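Side-chain contacts in probable fumarate reductase Ifc3 (Shewanella frigidimarina, PDB 1QO8), which catalyses the essentially one-way reduction of fumarate to succinate in vitro, using one FAD and four covalently bound c-type haems per subunit: residues Val127-Ser131 with Ala132-Ala136; Glu251-Asp254 with Thr255-Ala259; Gly556-Ala559 with Ala560-Ala563. All coordinates share one frame; numbering follows the deposited sequence.

Contact 1. Residues Val127-Ser131 with Ala132-Ala136; sequences VGAGS and AGFNA. With FAD (flavin-adenine dinucleotide), chain G.
Ala-129 and Phe-134 meet where a glycine-rich turn enters a helix: the methyl CB of Ala-129 stands over one face of the phenyl ring, 4.2 Å from its centroid and offset toward the CE2 side, a CH-pi contact. Phe-134 holds its ring there with CG beside its own backbone N and anti to the carbonyl carbon (chi1 -82°), which lays the ring back against the turn; its other neighbours include Leu-149 and, from helix 248-262, Leu-256 and Arg-257. The methyl also lies near Asp-151, an FAD-binding residue whose OD2 accepts from Ala-129 N.

The spacing Gly-128, Gly-130, Gly-133 matches the GxGxxG dinucleotide-binding turn of Rossmann-type folds, between strand 124-127 and helix 131-143. Gly-128 and Gly-130 leave room for the ribose and phosphate of FAD; with no side chain, Gly-133 lets its own CA approach Gly-128 O at 3.1 Å, a CA-H...O contact. At the helix N-terminus Ala-132 N donates to FAD O1P (2.8 Å). A water accepts from Gly-130 N and Gly-133 N, the latter at 2.6 Å, and can donate to the same phosphate oxygen.

The next residue after Phe-134, Asn-135, folds its amide back toward Ser-131, one turn earlier. Its ND2 bonds to Ser-131 O at 2.7 Å, from above the carbonyl plane, while Asn-135 N reaches the same oxygen at 3.0 Å from the opposite face. Trp-217 NE1 donates to OD1, which settles which way round the amide sits. Ser-131 turns OG anti to its backbone N (chi1 175°), and that hydroxyl bonds to Thr-548.

Contact 2. Residues Glu251-Asp254 with Thr255-Ala259; sequences EIID and TLRKA
Ile-252 and Leu-256 form the tight side of this helical turn, lying side by side and pointing the same way, with Ile-252 CG2 only 3.5 Å from Leu-256 CD1, closer than ordinary van der Waals contact. Branched and compact, the two fill a buried stripe of helix 248-262 from which Leu-256 continues onto Phe-134, Asn-135 and Leu-138 of helix 131-143.

Thr-255 is turned inward on its own helix. With OG1 beside the backbone N and anti to the carbonyl carbon (chi1 -58°), the hydroxyl donates to Glu-251 O at 2.6 Å; Thr-255 N donates to that oxygen as well. A buried hydroxyl is thereby satisfied by the preceding turn, while Glu-251 sends OE2 to Asn-224 N.

Ile-253 marks the border of the packed part: its CG2 lies over one face of the Arg-257 guanidinium, 3.5 Å from NE and offset toward the rim. Beyond it the contact loosens. Asp-254 OD1 comes no nearer than 3.8 Å to Arg-257 NH1, well out of the guanidinium plane, a long salt bridge of charges alone. A water at the in-plane edge of the guanidinium links them, accepting from NH1 at 2.9 Å and donating to OD1 at 3.2 Å. Lys-258 leads its exposed chain away.

Both charged groups have other partners, Lys-246 for Asp-254 OD2 and the carbonyls of Ser-156 and Leu-60 for Arg-257. The water-bridged pair therefore probably contributes a modest, water-mediated attraction, while backbone bonds such as Leu-256 N to Ile-252 O hold the turn and the apolar contact and Thr-255 hydroxyl add to them.

Contact 3. Residues Gly556-Ala559 with Ala560-Ala563; sequences GDNA and AKHA
The backbone here is regular alpha-helix, each N-H from Ala-560 to Ala-563 bonding to the carbonyl four residues earlier, as in Lys-561 N to Asp-557 O at 3.0 Å; Ala-560 N adds a weak second bond to Asp-557 O at 3.2 Å.

Over this ladder Asp-557 and Lys-561 reach for each other on the outer side of the helix, their chains crossing at a slant. The carboxylate swings toward the following turn with CG anti to the backbone N (chi1 -175°), and the lysine chain kinks at chi3 (56°) to bring NZ back over it. OD2 and NZ stay 3.7 Å apart, a long salt bridge, and OD2 is just as close to the methylene CD of Lys-561. The lysine methylenes thus touch the carboxylate where the two chains cross, while the ammonium pairs loosely by charge; acid and base four residues apart suit such an outer face.

Asn-558 instead turns back along the chain, its ND2 donating to Ile-554 O and its side chain resting on Phe-525. His-562 keeps CB over Asn-558 O at 3.3 Å, but its ring leads off the helix: ND1 is hydrogen-bonded to Ser-303 OG and NE2 to Asp-522 OD1, so both ring nitrogens are engaged and the ring's rotation is fixed.

Small residues line the buried side. Gly-556 and the alanines let other elements approach closely: Ala-560 lies against Ala-140 and Ala-143 of helix 131-143, Ala-559 against Phe-525 of strand 524-526. This is the last part of the long C-terminal helix 543-563, which follows an edge strand of the parallel sheet and packs beside the first helix of the Rossmann-type FAD-binding fold.

Overall arrangement
Helix 131-143, which starts in contact 1, joins all three. Contacts 1 and 2 have centres 11 Å apart and touch directly: Phe-134 CB packs 3.7 Å from Leu-256 CB, and Ile-253 CD1 lies 3.8 Å from Ser-131 N. Contact 3 meets contact 1 farther along that helix, where Ala-136 CB is 3.9 Å from Gly-556 N, while contacts 2 and 3 remain about 12 Å apart at their nearest atoms. Distance from the cofactor rises in the same order: contact 1 binds the FAD diphosphate, the side chain of Ile-253 is about 6 Å from FAD, and Gly-556 is about 12 Å from FAD. The side chain of Arg-257 also lies about 10 Å from a haem.

Contact 1. Residues Val127-Ser131 with Ala132-Ala136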
loop_
_atom_site.group_PDB
_atom_site.type_symbol
_atom_site.label_atom_id
_atom_site.label_comp_id
_atom_site.label_asym_id
_atom_site.label_seq_id
_atom_site.Cartn_x
_atom_site.Cartn_y
_atom_site.Cartn_z
ATOM N N VAL A 127 -20.554 -6.646 -9.321
ATOM C CA VAL A 127 -20.512 -5.256 -8.896
ATOM C C VAL A 127 -19.685 -4.429 -9.925
ATOM O O VAL A 127 -18.474 -4.621 -9.971
ATOM C CB VAL A 127 -19.823 -5.177 -7.520
ATOM C CG1 VAL A 127 -19.801 -3.787 -6.952
ATOM C CG2 VAL A 127 -20.454 -6.246 -6.594
ATOM N N GLY A 128 -20.387 -3.629 -10.747
ATOM C CA GLY A 128 -19.644 -2.767 -11.700
ATOM C C GLY A 128 -19.969 -3.241 -13.101
ATOM O O GLY A 128 -19.712 -4.356 -13.502
ATOM N N ALA A 129 -20.540 -2.366 -13.902
ATOM C CA ALA A 129 -20.854 -2.720 -15.292
ATOM C C ALA A 129 -19.971 -1.931 -16.239
ATOM O O ALA A 129 -20.435 -1.165 -17.094
ATOM C CB ALA A 129 -22.322 -2.403 -15.557
ATOM N N GLY A 130 -18.651 -2.073 -16.129
ATOM C CA GLY A 130 -17.796 -1.554 -17.243
ATOM C C GLY A 130 -17.507 -2.806 -18.051
ATOM O O GLY A 130 -18.364 -3.715 -17.922
ATOM N N SER A 131 -16.379 -2.969 -18.725
ATOM C CA SER A 131 -16.211 -4.122 -19.595
ATOM C C SER A 131 -16.090 -5.384 -18.773
ATOM O O SER A 131 -16.555 -6.456 -19.165
ATOM C CB SER A 131 -14.962 -3.886 -20.489
ATOM O OG SER A 131 -14.691 -5.062 -21.272
ATOM N N ALA A 132 -15.265 -5.328 -17.690
ATOM C CA ALA A 132 -15.056 -6.544 -16.895
ATOM C C ALA A 132 -16.376 -7.033 -16.266
ATOM O O ALA A 132 -16.649 -8.234 -16.390
ATOM C CB ALA A 132 -13.992 -6.390 -15.799
ATOM N N GLY A 133 -17.234 -6.179 -15.761
ATOM C CA GLY A 133 -18.501 -6.653 -15.153
ATOM C C GLY A 133 -19.527 -7.119 -16.177
ATOM O O GLY A 133 -20.240 -8.119 -15.976
ATOM N N PHE A 134 -19.602 -6.409 -17.354
ATOM C CA PHE A 134 -20.527 -6.971 -18.344
ATOM C C PHE A 134 -20.040 -8.353 -18.777
ATOM O O PHE A 134 -20.823 -9.330 -18.979
ATOM C CB PHE A 134 -20.799 -6.018 -19.490
ATOM C CG PHE A 134 -21.798 -4.924 -19.386
ATOM C CD1 PHE A 134 -23.159 -5.233 -19.394
ATOM C CD2 PHE A 134 -21.412 -3.581 -19.407
ATOM C CE1 PHE A 134 -24.091 -4.247 -19.374
ATOM C CE2 PHE A 134 -22.375 -2.575 -19.426
ATOM C CZ PHE A 134 -23.710 -2.925 -19.416
ATOM N N ASN A 135 -18.743 -8.514 -19.025
ATOM C CA ASN A 135 -18.270 -9.813 -19.473
ATOM C C ASN A 135 -18.535 -10.874 -18.401
ATOM O O ASN A 135 -18.752 -12.056 -18.689
ATOM C CB ASN A 135 -16.770 -9.817 -19.832
ATOM C CG ASN A 135 -16.517 -9.263 -21.239
ATOM O OD1 ASN A 135 -16.674 -9.941 -22.255
ATOM N ND2 ASN A 135 -16.038 -8.027 -21.352
ATOM N N ALA A 136 -18.245 -10.566 -17.128
ATOM C CA ALA A 136 -18.516 -11.501 -16.054
ATOM C C ALA A 136 -20.022 -11.852 -16.041
ATOM O O ALA A 136 -20.381 -13.026 -15.958
ATOM C CB ALA A 136 -18.024 -10.901 -14.699
HETATM P PA FAD G . -14.452 0.268 -15.491
HETATM O O1A FAD G . -14.728 0.274 -16.962
HETATM O O2A FAD G . -14.085 1.403 -14.846
HETATM O O5B FAD G . -15.903 0.119 -14.907
HETATM C C5B FAD G . -16.176 -0.131 -13.467
HETATM C C4B FAD G . -17.762 0.016 -13.235
HETATM O O4B FAD G . -17.917 -0.258 -11.758
HETATM C C3B FAD G . -18.219 1.506 -13.366
HETATM O O3B FAD G . -19.153 1.838 -14.292
HETATM C C2B FAD G . -18.334 2.028 -11.887
HETATM O O2B FAD G . -19.341 3.047 -11.674
HETATM C C1B FAD G . -18.830 0.790 -11.239
HETATM N N9A FAD G . -18.563 0.746 -9.796
HETATM C C8A FAD G . -17.467 1.209 -9.112
HETATM N N7A FAD G . -17.612 1.114 -7.819
HETATM C C5A FAD G . -18.871 0.555 -7.620
HETATM C C6A FAD G . -19.660 0.277 -6.422
HETATM N N6A FAD G . -19.238 0.482 -5.205
HETATM N N1A FAD G . -20.863 -0.300 -6.668
HETATM C C2A FAD G . -21.388 -0.460 -7.929
HETATM N N3A FAD G . -20.735 -0.209 -9.086
HETATM C C4A FAD G . -19.504 0.318 -8.846
HETATM N N1 FAD G . -6.732 0.327 -21.852
HETATM C C2 FAD G . -6.506 -0.412 -22.905
HETATM O O2 FAD G . -6.096 -1.525 -22.941
HETATM N N3 FAD G . -6.744 0.057 -24.232
HETATM C C4 FAD G . -7.246 1.351 -24.327
HETATM O O4 FAD G . -7.424 1.830 -25.411
HETATM C C4X FAD G . -7.428 2.175 -23.134
HETATM N N5 FAD G . -7.850 3.443 -23.248
HETATM C C5X FAD G . -8.101 4.193 -22.149
HETATM C C6 FAD G . -8.556 5.505 -22.339
HETATM C C7 FAD G . -8.827 6.290 -21.245
HETATM C C7M FAD G . -9.319 7.697 -21.362
HETATM C C8 FAD G . -8.672 5.715 -19.931
HETATM C C8M FAD G . -9.034 6.537 -18.732
HETATM C C9 FAD G . -8.257 4.422 -19.743
HETATM C C9A FAD G . -7.962 3.624 -20.824
HETATM N N10 FAD G . -7.496 2.297 -20.757
HETATM C C10 FAD G . -7.226 1.569 -21.851
HETATM C "C1'" FAD G . -7.670 1.516 -19.491
HETATM C "C2'" FAD G . -8.911 0.571 -19.619
HETATM O "O2'" FAD G . -9.861 1.444 -20.319
HETATM C "C3'" FAD G . -9.487 0.455 -18.187
HETATM O "O3'" FAD G . -8.518 -0.110 -17.295
HETATM C "C4'" FAD G . -10.494 -0.744 -18.209
HETATM O "O4'" FAD G . -11.575 -0.266 -19.066
HETATM C "C5'" FAD G . -11.064 -0.850 -16.750
HETATM O "O5'" FAD G . -12.327 -1.752 -16.936
HETATM P P FAD G . -13.152 -2.264 -15.740
HETATM O O1P FAD G . -14.227 -3.121 -16.367
HETATM O O2P FAD G . -12.195 -2.812 -14.887
HETATM O O3P FAD G . -13.592 -1.045 -15.093
HETATM O O HOH W 1 -16.771 -3.681 -15.107
#

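Contact 2. Residues Glu251-Asp254 with Thr255-Ala259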
loop_
_atom_site.group_PDB
_atom_site.type_symbol
_atom_site.label_atom_id
_atom_site.label_comp_id
_atom_site.label_asym_id
_atom_site.label_seq_id
_atom_site.Cartn_x
_atom_site.Cartn_y
_atom_site.Cartn_z
ATOM N N GLU A 251 -17.636 1.276 -28.916
ATOM C CA GLU A 251 -17.994 0.023 -29.578
ATOM C C GLU A 251 -18.182 -1.090 -28.551
ATOM O O GLU A 251 -19.118 -1.891 -28.707
ATOM C CB GLU A 251 -16.973 -0.435 -30.589
ATOM C CG GLU A 251 -17.294 -1.599 -31.460
ATOM C CD GLU A 251 -18.341 -1.404 -32.517
ATOM O OE1 GLU A 251 -18.903 -0.285 -32.615
ATOM O OE2 GLU A 251 -18.609 -2.441 -33.195
ATOM N N ILE A 252 -17.135 -1.321 -27.730
ATOM C CA ILE A 252 -17.196 -2.481 -26.828
ATOM C C ILE A 252 -18.338 -2.421 -25.808
ATOM O O ILE A 252 -19.007 -3.445 -25.638
ATOM C CB ILE A 252 -15.847 -2.805 -26.182
ATOM C CG1 ILE A 252 -14.836 -3.266 -27.225
ATOM C CG2 ILE A 252 -15.997 -3.928 -25.151
ATOM C CD1 ILE A 252 -13.382 -3.391 -26.764
ATOM N N ILE A 253 -18.576 -1.352 -25.129
ATOM C CA ILE A 253 -19.585 -1.145 -24.102
ATOM C C ILE A 253 -20.943 -1.037 -24.813
ATOM O O ILE A 253 -21.898 -1.539 -24.244
ATOM C CB ILE A 253 -19.362 0.193 -23.363
ATOM C CG1 ILE A 253 -18.213 0.028 -22.366
ATOM C CG2 ILE A 253 -20.583 0.822 -22.666
ATOM C CD1 ILE A 253 -18.282 -1.145 -21.415
ATOM N N ASP A 254 -21.020 -0.420 -25.998
ATOM C CA ASP A 254 -22.302 -0.482 -26.750
ATOM C C ASP A 254 -22.633 -1.947 -27.013
ATOM O O ASP A 254 -23.777 -2.408 -26.791
ATOM C CB ASP A 254 -22.347 0.350 -28.024
ATOM C CG ASP A 254 -22.405 1.847 -27.750
ATOM O OD1 ASP A 254 -22.515 2.402 -26.623
ATOM O OD2 ASP A 254 -22.346 2.691 -28.687
ATOM N N THR A 255 -21.664 -2.771 -27.407
ATOM C CA THR A 255 -21.919 -4.147 -27.765
ATOM C C THR A 255 -22.316 -4.989 -26.539
ATOM O O THR A 255 -23.191 -5.825 -26.618
ATOM C CB THR A 255 -20.684 -4.800 -28.393
ATOM O OG1 THR A 255 -20.364 -4.000 -29.516
ATOM C CG2 THR A 255 -20.978 -6.203 -28.850
ATOM N N LEU A 256 -21.644 -4.783 -25.401
ATOM C CA LEU A 256 -21.911 -5.509 -24.183
ATOM C C LEU A 256 -23.238 -5.026 -23.574
ATOM O O LEU A 256 -23.947 -5.900 -23.120
ATOM C CB LEU A 256 -20.741 -5.368 -23.179
ATOM C CG LEU A 256 -19.418 -5.941 -23.637
ATOM C CD1 LEU A 256 -18.246 -5.276 -22.868
ATOM C CD2 LEU A 256 -19.341 -7.488 -23.549
ATOM N N ARG A 257 -23.608 -3.746 -23.616
ATOM C CA ARG A 257 -24.889 -3.311 -23.161
ATOM C C ARG A 257 -26.043 -4.016 -23.922
ATOM O O ARG A 257 -27.045 -4.414 -23.294
ATOM C CB ARG A 257 -25.178 -1.814 -23.327
ATOM C CG ARG A 257 -24.316 -0.909 -22.472
ATOM C CD ARG A 257 -24.467 0.543 -22.912
ATOM N NE ARG A 257 -23.939 1.436 -21.884
ATOM C CZ ARG A 257 -23.898 2.732 -22.124
ATOM N NH1 ARG A 257 -24.252 3.207 -23.332
ATOM N NH2 ARG A 257 -23.446 3.589 -21.240
ATOM N N LYS A 258 -25.952 -4.002 -25.256
ATOM C CA LYS A 258 -26.972 -4.680 -26.038
ATOM C C LYS A 258 -26.969 -6.181 -25.765
ATOM O O LYS A 258 -28.061 -6.692 -25.485
ATOM C CB LYS A 258 -26.883 -4.499 -27.566
ATOM C CG LYS A 258 -26.986 -2.988 -27.837
ATOM C CD LYS A 258 -27.791 -2.728 -29.089
ATOM C CE LYS A 258 -28.297 -1.272 -29.164
ATOM N NZ LYS A 258 -29.197 -1.274 -30.402
ATOM N N ALA A 259 -25.843 -6.853 -25.742
ATOM C CA ALA A 259 -25.898 -8.273 -25.387
ATOM C C ALA A 259 -26.376 -8.518 -23.962
ATOM O O ALA A 259 -27.085 -9.538 -23.823
ATOM C CB ALA A 259 -24.597 -8.994 -25.661
HETATM O O HOH W 2 -25.623 2.354 -25.722
#

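Contact 3. Residues Gly556-Ala559 with Ala560-Ala563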
loop_
_atom_site.group_PDB
_atom_site.type_symbol
_atom_site.label_atom_id
_atom_site.label_comp_id
_atom_site.label_asym_id
_atom_site.label_seq_id
_atom_site.Cartn_x
_atom_site.Cartn_y
_atom_site.Cartn_z
ATOM N N GLY A 556 -16.699 -14.533 -14.157
ATOM C CA GLY A 556 -18.121 -14.815 -14.309
ATOM C C GLY A 556 -18.356 -16.329 -14.459
ATOM O O GLY A 556 -19.247 -16.834 -13.789
ATOM N N ASP A 557 -17.541 -17.018 -15.208
ATOM C CA ASP A 557 -17.617 -18.483 -15.322
ATOM C C ASP A 557 -17.274 -19.182 -14.017
ATOM O O ASP A 557 -18.101 -20.002 -13.590
ATOM C CB ASP A 557 -16.725 -18.978 -16.459
ATOM C CG ASP A 557 -16.836 -20.467 -16.730
ATOM O OD1 ASP A 557 -17.882 -20.951 -17.212
ATOM O OD2 ASP A 557 -15.867 -21.182 -16.430
ATOM N N ASN A 558 -16.211 -18.868 -13.299
ATOM C CA ASN A 558 -15.974 -19.456 -11.972
ATOM C C ASN A 558 -16.970 -19.001 -10.931
ATOM O O ASN A 558 -17.384 -19.776 -10.052
ATOM C CB ASN A 558 -14.562 -19.181 -11.479
ATOM C CG ASN A 558 -13.561 -19.843 -12.420
ATOM O OD1 ASN A 558 -13.417 -21.053 -12.328
ATOM N ND2 ASN A 558 -12.894 -19.169 -13.314
ATOM N N ALA A 559 -17.462 -17.756 -10.995
ATOM C CA ALA A 559 -18.516 -17.345 -10.097
ATOM C C ALA A 559 -19.744 -18.255 -10.239
ATOM O O ALA A 559 -20.391 -18.548 -9.232
ATOM C CB ALA A 559 -18.935 -15.903 -10.331
ATOM N N ALA A 560 -20.114 -18.612 -11.468
ATOM C CA ALA A 560 -21.348 -19.335 -11.739
ATOM C C ALA A 560 -21.186 -20.801 -11.316
ATOM O O ALA A 560 -22.064 -21.346 -10.648
ATOM C CB ALA A 560 -21.782 -19.282 -13.191
ATOM N N LYS A 561 -20.044 -21.353 -11.666
ATOM C CA LYS A 561 -19.674 -22.709 -11.306
ATOM C C LYS A 561 -19.716 -22.892 -9.789
ATOM O O LYS A 561 -20.258 -23.875 -9.255
ATOM C CB LYS A 561 -18.315 -23.077 -11.920
ATOM C CG LYS A 561 -18.463 -23.810 -13.237
ATOM C CD LYS A 561 -17.363 -23.833 -14.267
ATOM C CE LYS A 561 -16.009 -24.341 -13.835
ATOM N NZ LYS A 561 -14.994 -24.430 -14.934
ATOM N N HIS A 562 -19.301 -21.853 -9.042
ATOM C CA HIS A 562 -19.259 -21.962 -7.593
ATOM C C HIS A 562 -20.651 -21.812 -7.012
ATOM O O HIS A 562 -20.944 -22.377 -5.952
ATOM C CB HIS A 562 -18.319 -20.884 -7.057
ATOM C CG HIS A 562 -18.260 -20.811 -5.560
ATOM N ND1 HIS A 562 -19.102 -19.964 -4.834
ATOM C CD2 HIS A 562 -17.506 -21.483 -4.682
ATOM C CE1 HIS A 562 -18.789 -20.099 -3.566
ATOM N NE2 HIS A 562 -17.817 -21.003 -3.451
ATOM N N ALA A 563 -21.523 -21.045 -7.676
ATOM C CA ALA A 563 -22.892 -20.897 -7.226
ATOM C C ALA A 563 -23.763 -22.123 -7.482
ATOM O O ALA A 563 -24.615 -22.459 -6.691
ATOM C CB ALA A 563 -23.590 -19.719 -7.896
#